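PDB 6LKY: putative isocitrate dehydrogenase, NAD-dependent from Methylococcus capsulatus, which probably catalyses the NAD-dependent oxidative decarboxylation of isocitrate to 2-oxoglutarate. Local coordinates for residues N89-V94 / I252-A257; A157-R162 / K194-I199; V172-I177 / D203-A208. The protein carries 1 engineered substitution. All coordinates share one frame; numbering follows the deposited sequence.

Interactions 1 and 3 lie on one mixed sheet, and interaction 2 on a helix packed against it and the loop leading to its edge strand. Interaction 1 bridges strand 92-98 and the loop after strand 248-252, near the middle of the sheet. Interaction 2 pins helix 147-163 to the loop before strand 200-205, and its centre is about 19 Å from that of interaction 1; V94 CG1 and Y160 CE2 pack together at 3.9 Å. Interaction 3 ties strands 168-173 and 200-205, its centre about 21 Å from that of interaction 2. In sequence, interaction 1 encloses the other two, whose segments alternate. Interaction 3 meets NAD, in a site that the second subunit completes.

Interaction 1 (N89-V94 / I252-A257); sequences NLYANV and IGTDAA
A92 and I252 form an antiparallel hydrogen-bonded pair whose two bonds are nearly straight: A92 N donates to I252 O at 3.0 Å, and I252 N returns a bond to A92 O at 2.8 Å. Beyond this pair the strands lose their regular spacing, because Y91 as well as A92 faces I252. The nearby Y91 N bonds only weakly, and to N89 O within its own segment, through an inverse gamma turn centred on L90. N89 itself closes the preceding helix with a Schellman motif. Its carbonyl is then turned to the second segment, where G253, without a beta carbon, lets N89 O approach G253 CA to 3.4 Å in a CA-H...O contact. A water joins the same carbonyl to T254, donating to N89 O and accepting from T254 N.

The side chains divide around this backbone frame. With CG anti to the carbonyl carbon (chi1 -45°), the L90 side chain reaches across to the loop, where L90 CD2 rests 3.3 Å from A256 O and 3.9 Å from A256 CB. That A256 carbonyl is also the acceptor for G253 N, which folds the loop back on itself next to L90 CD2. The Y91 ring has I252 O 4.1 Å above one face, offset toward its rim, while T254 CG2 lies at its edge, 4.3 Å from Y91 CE2. The methyl of A92 is next to I252 CB, and I153 and Y156 of helix 147-163 pack on it as well.

Two residues opposed to one make this a classic beta bulge, set where strand 92-98 begins and strand 248-252 ends in the mixed sheet of an isocitrate/isopropylmalate dehydrogenase fold.

Interaction 2 (A157-R162 / K194-I199); sequences AFDYAR and KEYPDI
Y196 presents one face of its ring to F158, while R162 approaches obliquely from the other side. F158 CB stands almost exactly over the ring centre, 3.4 Å from the Y196 centroid in a CH-pi contact, and the phenyl group beyond it makes an offset stack with the tyrosine, the planes only 16° apart. R162 comes in more steeply: Y196 CD2 lies over the middle of the guanidinium, 3.4 Å from R162 CZ, with the two planes 47° apart. At the far end of the tyrosine, Y196 OH donates to D159 OD1 at 2.5 Å, meeting the carboxylate on its syn side but well out of its plane.

The arginine is also gripped from its edge. Its chain runs extended from CG to NE, which brings R162 NE to D198 OD2 and R162 NH2 to D198 OD1, each at 2.6 Å; this side-on, two-pronged salt bridge fixes the guanidinium's rotation. D198 can answer because its CG sits between its own backbone N and carbonyl carbon (chi1 48°), inside the type I turn from Y196 to I199. I199 ends that turn, its CB at the edge of the F158 ring and its CD1 3.8 Å from R162 CG.

An alanine in place of Y196 would probably open a gap between F158 and R162 and leave D159 OD1 without its hydroxyl partner.

The contact fastens the loop between helix 181-193 and strand 200-205 to helix 147-163. F158 reaches I192 and A193 of the former helix, while V169 of strand 168-173 packs on F158, A161 and I199.

Interaction 3 (V172-I177 / D203-A208); sequences VHKANI and DRIVDA. With NAD (nicotinamide-adenine-dinucleotide), chain H.
H173 and I205 meet where two parallel strands of a beta-alpha-beta unit, 168-173 and 200-205, end beside bound NAD. H173 N donates to R204 O at 3.0 Å, and H173 O accepts from V206 N at 2.8 Å, so the strand pairing passes straight into the first turn of helix 206-215, with I205 as its N-cap.

The imidazole is held at both nitrogens. H173 NE2 donates to D203 OD1 at 2.9 Å, on the anti side of the carboxylate, while H173 ND1 accepts from A175 N almost exactly in the ring plane; together these bonds fix the ring's rotation. D203 OD2 has its own salt bridge, to R190.

Across the contact, V172 CG1 lies 3.6 Å from V206 CA. K174 bends at its second torsion (chi2 81°), laying CD across I205 CG2 at 3.7 Å and taking NZ toward D207 OD2, a salt bridge of 3.3 Å. The stronger partner of K174 NZ is D231 of the second subunit.

N176 ND2 donates to NAD O2D at 3.1 Å, and I205 CD1 packs beside that amide and 3.5 Å from the phosphate oxygen NAD O2N. A208 CB, in the first turn of the helix, also lies against NAD O2N. G264, A266 and D268 of the second subunit also bind the cofactor.

Within the fold, L186 of helix 181-193 packs on H173 and D203, whereas helix 227-240 meets V172 through L233 and both K174 and V206 through F229; strand 222-225 flanks V172 in the sheet.

Interaction 1 (N89-V94 / I252-A257)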
loop_
_atom_site.group_PDB
_atom_site.type_symbol
_atom_site.label_atom_id
_atom_site.label_comp_id
_atom_site.label_asym_id
_atom_site.label_seq_id
_atom_site.Cartn_x
_atom_site.Cartn_y
_atom_site.Cartn_z
ATOM N N ASN A 89 -16.835 -11.401 15.930
ATOM C CA ASN A 89 -15.680 -12.294 15.777
ATOM C C ASN A 89 -15.495 -12.739 14.326
ATOM O O ASN A 89 -15.161 -13.892 14.053
ATOM C CB ASN A 89 -15.785 -13.515 16.703
ATOM C CG ASN A 89 -15.959 -13.131 18.162
ATOM O OD1 ASN A 89 -15.511 -12.064 18.606
ATOM N ND2 ASN A 89 -16.624 -13.994 18.916
ATOM N N LEU A 90 -15.685 -11.813 13.382
ATOM C CA LEU A 90 -15.539 -12.134 11.959
ATOM C C LEU A 90 -14.073 -11.920 11.585
ATOM O O LEU A 90 -13.689 -10.917 10.985
ATOM C CB LEU A 90 -16.478 -11.277 11.113
ATOM C CG LEU A 90 -17.911 -11.149 11.636
ATOM C CD1 LEU A 90 -18.712 -10.112 10.839
ATOM C CD2 LEU A 90 -18.595 -12.526 11.587
ATOM N N TYR A 91 -13.240 -12.894 11.955
ATOM C CA TYR A 91 -11.801 -12.691 11.913
ATOM C C TYR A 91 -11.195 -12.807 10.516
ATOM O O TYR A 91 -10.074 -12.325 10.313
ATOM C CB TYR A 91 -11.112 -13.653 12.892
ATOM C CG TYR A 91 -11.213 -15.108 12.517
ATOM C CD1 TYR A 91 -10.290 -15.689 11.654
ATOM C CD2 TYR A 91 -12.243 -15.901 13.011
ATOM C CE1 TYR A 91 -10.384 -17.017 11.301
ATOM C CE2 TYR A 91 -12.346 -17.234 12.666
ATOM C CZ TYR A 91 -11.415 -17.788 11.812
ATOM O OH TYR A 91 -11.514 -19.115 11.470
ATOM N N ALA A 92 -11.884 -13.402 9.541
ATOM C CA ALA A 92 -11.335 -13.535 8.194
ATOM C C ALA A 92 -12.058 -12.597 7.236
ATOM O O ALA A 92 -13.282 -12.650 7.125
ATOM C CB ALA A 92 -11.449 -14.975 7.685
ATOM N N ASN A 93 -11.311 -11.745 6.540
ATOM C CA ASN A 93 -11.867 -10.858 5.522
ATOM C C ASN A 93 -11.339 -11.364 4.183
ATOM O O ASN A 93 -10.140 -11.276 3.918
ATOM C CB ASN A 93 -11.471 -9.408 5.801
ATOM C CG ASN A 93 -12.259 -8.390 4.976
ATOM O OD1 ASN A 93 -12.756 -8.685 3.895
ATOM N ND2 ASN A 93 -12.381 -7.175 5.508
ATOM N N VAL A 94 -12.220 -11.947 3.376
ATOM C CA VAL A 94 -11.862 -12.652 2.149
ATOM C C VAL A 94 -12.266 -11.784 0.968
ATOM O O VAL A 94 -13.452 -11.472 0.802
ATOM C CB VAL A 94 -12.546 -14.029 2.089
ATOM C CG1 VAL A 94 -12.116 -14.806 0.861
ATOM C CG2 VAL A 94 -12.276 -14.821 3.383
ATOM N N ILE A 252 -15.900 -13.425 7.640
ATOM C CA ILE A 252 -16.252 -14.756 8.120
ATOM C C ILE A 252 -15.749 -14.961 9.546
ATOM O O ILE A 252 -14.557 -14.766 9.837
ATOM C CB ILE A 252 -15.677 -15.847 7.202
ATOM C CG1 ILE A 252 -16.038 -15.568 5.742
ATOM C CG2 ILE A 252 -16.145 -17.228 7.667
ATOM C CD1 ILE A 252 -17.542 -15.526 5.478
ATOM N N GLY A 253 -16.660 -15.392 10.420
ATOM C CA GLY A 253 -16.324 -16.019 11.677
ATOM C C GLY A 253 -16.946 -17.407 11.737
ATOM O O GLY A 253 -17.639 -17.843 10.814
ATOM N N THR A 254 -16.685 -18.101 12.847
ATOM C CA THR A 254 -17.212 -19.454 12.989
ATOM C C THR A 254 -18.735 -19.467 13.064
ATOM O O THR A 254 -19.366 -20.439 12.635
ATOM C CB THR A 254 -16.632 -20.125 14.233
ATOM O OG1 THR A 254 -17.064 -19.414 15.404
ATOM C CG2 THR A 254 -15.117 -20.138 14.176
ATOM N N ASP A 255 -19.339 -18.402 13.591
ATOM C CA ASP A 255 -20.759 -18.390 13.909
ATOM C C ASP A 255 -21.561 -17.373 13.116
ATOM O O ASP A 255 -22.782 -17.288 13.309
ATOM C CB ASP A 255 -20.954 -18.107 15.405
ATOM C CG ASP A 255 -20.729 -19.325 16.254
ATOM O OD1 ASP A 255 -20.619 -20.432 15.684
ATOM O OD2 ASP A 255 -20.651 -19.174 17.489
ATOM N N ALA A 256 -20.925 -16.590 12.251
ATOM C CA ALA A 256 -21.645 -15.535 11.559
ATOM C C ALA A 256 -20.831 -15.110 10.352
ATOM O O ALA A 256 -19.638 -15.412 10.245
ATOM C CB ALA A 256 -21.938 -14.342 12.482
ATOM N N ALA A 257 -21.494 -14.400 9.443
ATOM C CA ALA A 257 -20.853 -13.929 8.228
ATOM C C ALA A 257 -21.544 -12.655 7.777
ATOM O O ALA A 257 -22.771 -12.537 7.876
ATOM C CB ALA A 257 -20.905 -14.985 7.115
HETATM O O HOH W 1 -15.157 -16.394 14.911
#

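Interaction 2 (A157-R162 / K194-I199)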
loop_
_atom_site.group_PDB
_atom_site.type_symbol
_atom_site.label_atom_id
_atom_site.label_comp_id
_atom_site.label_asym_id
_atom_site.label_seq_id
_atom_site.Cartn_x
_atom_site.Cartn_y
_atom_site.Cartn_z
ATOM N N ALA A 157 -6.360 -19.086 5.786
ATOM C CA ALA A 157 -5.845 -18.892 4.432
ATOM C C ALA A 157 -5.449 -20.226 3.793
ATOM O O ALA A 157 -5.755 -20.481 2.623
ATOM C CB ALA A 157 -4.657 -17.920 4.444
ATOM N N PHE A 158 -4.762 -21.089 4.545
ATOM C CA PHE A 158 -4.382 -22.392 3.979
ATOM C C PHE A 158 -5.602 -23.278 3.707
ATOM O O PHE A 158 -5.684 -23.922 2.647
ATOM C CB PHE A 158 -3.402 -23.106 4.907
ATOM C CG PHE A 158 -1.981 -22.625 4.772
ATOM C CD1 PHE A 158 -1.199 -23.025 3.709
ATOM C CD2 PHE A 158 -1.430 -21.783 5.716
ATOM C CE1 PHE A 158 0.112 -22.597 3.592
ATOM C CE2 PHE A 158 -0.122 -21.340 5.600
ATOM C CZ PHE A 158 0.648 -21.753 4.539
ATOM N N ASP A 159 -6.547 -23.343 4.657
ATOM C CA ASP A 159 -7.771 -24.116 4.447
ATOM C C ASP A 159 -8.538 -23.598 3.242
ATOM O O ASP A 159 -9.072 -24.387 2.452
ATOM C CB ASP A 159 -8.669 -24.079 5.688
ATOM C CG ASP A 159 -8.073 -24.813 6.865
ATOM O OD1 ASP A 159 -7.095 -25.558 6.664
ATOM O OD2 ASP A 159 -8.577 -24.642 8.000
ATOM N N TYR A 160 -8.591 -22.272 3.072
ATOM C CA TYR A 160 -9.278 -21.693 1.925
ATOM C C TYR A 160 -8.581 -22.075 0.635
ATOM O O TYR A 160 -9.240 -22.403 -0.355
ATOM C CB TYR A 160 -9.348 -20.168 2.057
ATOM C CG TYR A 160 -9.952 -19.470 0.845
ATOM C CD1 TYR A 160 -9.171 -19.147 -0.274
ATOM C CD2 TYR A 160 -11.302 -19.141 0.818
ATOM C CE1 TYR A 160 -9.735 -18.528 -1.384
ATOM C CE2 TYR A 160 -11.868 -18.516 -0.279
ATOM C CZ TYR A 160 -11.085 -18.212 -1.369
ATOM O OH TYR A 160 -11.666 -17.584 -2.438
ATOM N N ALA A 161 -7.247 -22.014 0.624
ATOM C CA ALA A 161 -6.489 -22.435 -0.551
ATOM C C ALA A 161 -6.801 -23.885 -0.931
ATOM O O ALA A 161 -6.995 -24.191 -2.112
ATOM C CB ALA A 161 -4.992 -22.239 -0.299
ATOM N N ARG A 162 -6.856 -24.789 0.055
ATOM C CA ARG A 162 -7.211 -26.183 -0.237
ATOM C C ARG A 162 -8.624 -26.285 -0.797
ATOM O O ARG A 162 -8.847 -26.827 -1.885
ATOM C CB ARG A 162 -7.103 -27.050 1.018
ATOM C CG ARG A 162 -5.732 -27.559 1.331
ATOM C CD ARG A 162 -5.811 -28.642 2.397
ATOM N NE ARG A 162 -4.489 -29.172 2.701
ATOM C CZ ARG A 162 -4.149 -29.703 3.870
ATOM N NH1 ARG A 162 -5.039 -29.777 4.851
ATOM N NH2 ARG A 162 -2.916 -30.148 4.062
ATOM N N LYS A 194 4.086 -25.685 7.608
ATOM C CA LYS A 194 4.561 -27.064 7.615
ATOM C C LYS A 194 3.429 -28.060 7.830
ATOM O O LYS A 194 3.593 -29.242 7.513
ATOM C CB LYS A 194 5.665 -27.211 8.662
ATOM C CG LYS A 194 6.905 -26.378 8.285
ATOM C CD LYS A 194 8.118 -26.618 9.179
ATOM C CE LYS A 194 7.814 -26.336 10.636
ATOM N NZ LYS A 194 9.039 -25.882 11.350
ATOM N N GLU A 195 2.285 -27.608 8.341
ATOM C CA GLU A 195 1.096 -28.441 8.415
ATOM C C GLU A 195 0.396 -28.590 7.070
ATOM O O GLU A 195 -0.607 -29.308 6.993
ATOM C CB GLU A 195 0.107 -27.863 9.429
ATOM C CG GLU A 195 0.643 -27.764 10.840
ATOM C CD GLU A 195 -0.242 -26.914 11.741
ATOM O OE1 GLU A 195 -1.424 -26.671 11.390
ATOM O OE2 GLU A 195 0.261 -26.467 12.796
ATOM N N TYR A 196 0.850 -27.891 6.032
ATOM C CA TYR A 196 0.176 -27.872 4.730
ATOM C C TYR A 196 1.182 -28.096 3.600
ATOM O O TYR A 196 1.349 -27.245 2.723
ATOM C CB TYR A 196 -0.574 -26.556 4.531
ATOM C CG TYR A 196 -1.759 -26.349 5.456
ATOM C CD1 TYR A 196 -1.583 -25.818 6.717
ATOM C CD2 TYR A 196 -3.056 -26.678 5.051
ATOM C CE1 TYR A 196 -2.657 -25.612 7.562
ATOM C CE2 TYR A 196 -4.143 -26.484 5.889
ATOM C CZ TYR A 196 -3.933 -25.946 7.148
ATOM O OH TYR A 196 -4.987 -25.734 8.007
ATOM N N PRO A 197 1.863 -29.248 3.580
ATOM C CA PRO A 197 2.897 -29.461 2.551
ATOM C C PRO A 197 2.354 -29.494 1.132
ATOM O O PRO A 197 3.135 -29.345 0.185
ATOM C CB PRO A 197 3.514 -30.807 2.951
ATOM C CG PRO A 197 2.408 -31.518 3.637
ATOM C CD PRO A 197 1.640 -30.461 4.390
ATOM N N ASP A 198 1.045 -29.697 0.957
ATOM C CA ASP A 198 0.436 -29.620 -0.367
ATOM C C ASP A 198 0.357 -28.194 -0.891
ATOM O O ASP A 198 0.171 -28.004 -2.102
ATOM C CB ASP A 198 -0.983 -30.205 -0.347
ATOM C CG ASP A 198 -1.829 -29.681 0.823
ATOM O OD1 ASP A 198 -1.352 -29.684 1.974
ATOM O OD2 ASP A 198 -2.983 -29.261 0.589
ATOM N N ILE A 199 0.498 -27.195 -0.017
ATOM C CA ILE A 199 0.311 -25.800 -0.383
ATOM C C ILE A 199 1.671 -25.124 -0.372
ATOM O O ILE A 199 2.470 -25.295 0.557
ATOM C CB ILE A 199 -0.676 -25.063 0.532
ATOM C CG1 ILE A 199 -1.965 -25.878 0.690
ATOM C CG2 ILE A 199 -0.981 -23.683 -0.069
ATOM C CD1 ILE A 199 -2.797 -25.981 -0.595
#

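Interaction 3 (V172-I177 / D203-A208)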
loop_
_atom_site.group_PDB
_atom_site.type_symbol
_atom_site.label_atom_id
_atom_site.label_comp_id
_atom_site.label_asym_id
_atom_site.label_seq_id
_atom_site.Cartn_x
_atom_site.Cartn_y
_atom_site.Cartn_z
ATOM N N VAL A 172 2.211 -11.657 3.748
ATOM C CA VAL A 172 2.746 -10.313 3.518
ATOM C C VAL A 172 2.953 -9.615 4.856
ATOM O O VAL A 172 2.071 -9.645 5.719
ATOM C CB VAL A 172 1.837 -9.498 2.583
ATOM C CG1 VAL A 172 2.473 -8.125 2.271
ATOM C CG2 VAL A 172 1.629 -10.297 1.289
ATOM N N HIS A 173 4.118 -8.989 5.033
ATOM C CA HIS A 173 4.514 -8.514 6.353
ATOM C C HIS A 173 5.472 -7.335 6.220
ATOM O O HIS A 173 5.885 -6.954 5.120
ATOM C CB HIS A 173 5.181 -9.643 7.137
ATOM C CG HIS A 173 6.446 -10.115 6.505
ATOM N ND1 HIS A 173 7.666 -9.522 6.750
ATOM C CD2 HIS A 173 6.675 -11.080 5.580
ATOM C CE1 HIS A 173 8.601 -10.131 6.038
ATOM N NE2 HIS A 173 8.025 -11.076 5.315
ATOM N N LYS A 174 5.825 -6.753 7.371
ATOM C CA LYS A 174 6.905 -5.782 7.467
ATOM C C LYS A 174 7.781 -6.142 8.676
ATOM O O LYS A 174 8.026 -5.348 9.586
ATOM C CB LYS A 174 6.333 -4.361 7.528
ATOM C CG LYS A 174 7.374 -3.237 7.404
ATOM C CD LYS A 174 7.779 -2.962 5.960
ATOM C CE LYS A 174 8.908 -1.915 5.909
ATOM N NZ LYS A 174 9.474 -1.742 4.531
ATOM N N ALA A 175 8.271 -7.378 8.680
ATOM C CA ALA A 175 8.922 -7.897 9.878
ATOM C C ALA A 175 10.363 -7.421 10.024
ATOM O O ALA A 175 10.980 -7.682 11.064
ATOM C CB ALA A 175 8.867 -9.434 9.899
ATOM N N ASN A 176 10.927 -6.759 9.012
ATOM C CA ASN A 176 12.229 -6.136 9.227
ATOM C C ASN A 176 12.126 -4.911 10.126
ATOM O O ASN A 176 13.040 -4.651 10.920
ATOM C CB ASN A 176 12.904 -5.782 7.896
ATOM C CG ASN A 176 11.992 -5.032 6.922
ATOM O OD1 ASN A 176 10.765 -4.941 7.095
ATOM N ND2 ASN A 176 12.606 -4.499 5.873
ATOM N N ILE A 177 11.030 -4.162 10.037
ATOM C CA ILE A 177 10.837 -2.960 10.854
ATOM C C ILE A 177 9.947 -3.238 12.054
ATOM O O ILE A 177 10.228 -2.794 13.165
ATOM C CB ILE A 177 10.255 -1.811 9.998
ATOM C CG1 ILE A 177 11.141 -1.562 8.775
ATOM C CG2 ILE A 177 10.062 -0.550 10.866
ATOM C CD1 ILE A 177 12.582 -1.216 9.130
ATOM N N ASP A 203 6.784 -15.650 1.479
ATOM C CA ASP A 203 6.505 -14.417 2.202
ATOM C C ASP A 203 7.116 -13.226 1.466
ATOM O O ASP A 203 8.121 -13.355 0.765
ATOM C CB ASP A 203 7.010 -14.502 3.652
ATOM C CG ASP A 203 8.529 -14.456 3.752
ATOM O OD1 ASP A 203 9.082 -13.344 3.894
ATOM O OD2 ASP A 203 9.172 -15.529 3.682
ATOM N N ARG A 204 6.497 -12.058 1.631
ATOM C CA ARG A 204 6.948 -10.841 0.972
ATOM C C ARG A 204 6.832 -9.663 1.930
ATOM O O ARG A 204 5.882 -9.585 2.718
ATOM C CB ARG A 204 6.126 -10.536 -0.289
ATOM C CG ARG A 204 6.345 -11.489 -1.452
ATOM C CD ARG A 204 7.754 -11.364 -2.017
ATOM N NE ARG A 204 7.948 -12.193 -3.203
ATOM C CZ ARG A 204 8.414 -13.439 -3.184
ATOM N NH1 ARG A 204 8.725 -14.025 -2.034
ATOM N NH2 ARG A 204 8.566 -14.107 -4.322
ATOM N N ILE A 205 7.811 -8.760 1.871
ATOM C CA ILE A 205 7.684 -7.488 2.568
ATOM C C ILE A 205 6.714 -6.599 1.798
ATOM O O ILE A 205 6.711 -6.573 0.558
ATOM C CB ILE A 205 9.059 -6.827 2.758
ATOM C CG1 ILE A 205 10.033 -7.833 3.388
ATOM C CG2 ILE A 205 8.939 -5.619 3.694
ATOM C CD1 ILE A 205 11.476 -7.307 3.576
ATOM N N VAL A 206 5.874 -5.869 2.540
ATOM C CA VAL A 206 4.672 -5.253 1.967
ATOM C C VAL A 206 5.001 -4.265 0.839
ATOM O O VAL A 206 4.250 -4.175 -0.137
ATOM C CB VAL A 206 3.821 -4.609 3.085
ATOM C CG1 VAL A 206 4.567 -3.435 3.750
ATOM C CG2 VAL A 206 2.462 -4.173 2.553
ATOM N N ASP A 207 6.119 -3.523 0.927
ATOM C CA ASP A 207 6.401 -2.528 -0.125
ATOM C C ASP A 207 6.843 -3.191 -1.436
ATOM O O ASP A 207 6.345 -2.849 -2.527
ATOM C CB ASP A 207 7.443 -1.497 0.346
ATOM C CG ASP A 207 8.706 -2.138 0.935
ATOM O OD1 ASP A 207 8.751 -3.380 1.047
ATOM O OD2 ASP A 207 9.653 -1.393 1.302
ATOM N N ALA A 208 7.768 -4.153 -1.353
ATOM C CA ALA A 208 8.118 -4.939 -2.535
ATOM C C ALA A 208 6.898 -5.677 -3.080
ATOM O O ALA A 208 6.725 -5.799 -4.298
ATOM C CB ALA A 208 9.246 -5.923 -2.203
HETATM P PA NAD H . 14.317 -5.790 -2.652
HETATM O O1A NAD H . 15.723 -6.207 -2.317
HETATM O O2A NAD H . 14.220 -4.324 -3.057
HETATM O O5B NAD H . 13.853 -6.748 -3.839
HETATM C C5B NAD H . 12.525 -6.649 -4.369
HETATM C C4B NAD H . 12.535 -7.166 -5.806
HETATM O O4B NAD H . 13.140 -6.175 -6.667
HETATM C C3B NAD H . 13.394 -8.427 -5.913
HETATM O O3B NAD H . 12.774 -9.394 -6.758
HETATM C C2B NAD H . 14.688 -7.912 -6.523
HETATM O O2B NAD H . 15.405 -8.820 -7.357
HETATM C C1B NAD H . 14.271 -6.714 -7.360
HETATM N N9A NAD H . 15.471 -5.865 -7.316
HETATM C C8A NAD H . 15.362 -4.630 -6.534
HETATM N N7A NAD H . 16.503 -3.812 -7.031
HETATM C C5A NAD H . 16.282 -3.919 -8.488
HETATM C C6A NAD H . 17.353 -3.498 -9.494
HETATM N N6A NAD H . 18.493 -2.822 -8.874
HETATM N N1A NAD H . 17.636 -4.673 -10.341
HETATM C C2A NAD H . 16.352 -5.155 -10.864
HETATM N N3A NAD H . 15.654 -5.988 -9.871
HETATM C C4A NAD H . 16.036 -5.400 -8.584
HETATM O O3 NAD H . 13.333 -5.977 -1.414
HETATM P PN NAD H . 13.274 -7.216 -0.400
HETATM O O1N NAD H . 13.622 -8.515 -1.070
HETATM O O2N NAD H . 11.872 -7.204 0.133
HETATM O O5D NAD H . 14.333 -6.867 0.766
HETATM C C5D NAD H . 15.700 -7.281 0.726
HETATM C C4D NAD H . 16.507 -6.550 1.811
HETATM O O4D NAD H . 16.690 -5.151 1.470
HETATM C C3D NAD H . 15.839 -6.571 3.189
HETATM O O3D NAD H . 16.795 -6.943 4.185
HETATM C C2D NAD H . 15.404 -5.128 3.412
HETATM O O2D NAD H . 15.503 -4.733 4.793
HETATM C C1D NAD H . 16.419 -4.322 2.622
HETATM N N1N NAD H . 15.821 -3.021 2.261
HETATM C C2N NAD H . 16.889 -2.039 2.037
HETATM C C3N NAD H . 16.545 -0.813 1.199
HETATM C C7N NAD H . 17.416 0.443 1.378
HETATM O O7N NAD H . 18.620 0.078 2.032
HETATM N N7N NAD H . 16.810 1.645 1.973
HETATM C C4N NAD H . 15.106 -0.616 0.733
HETATM C C5N NAD H . 14.171 -1.820 0.768
HETATM C C6N NAD H . 14.687 -3.147 1.318
#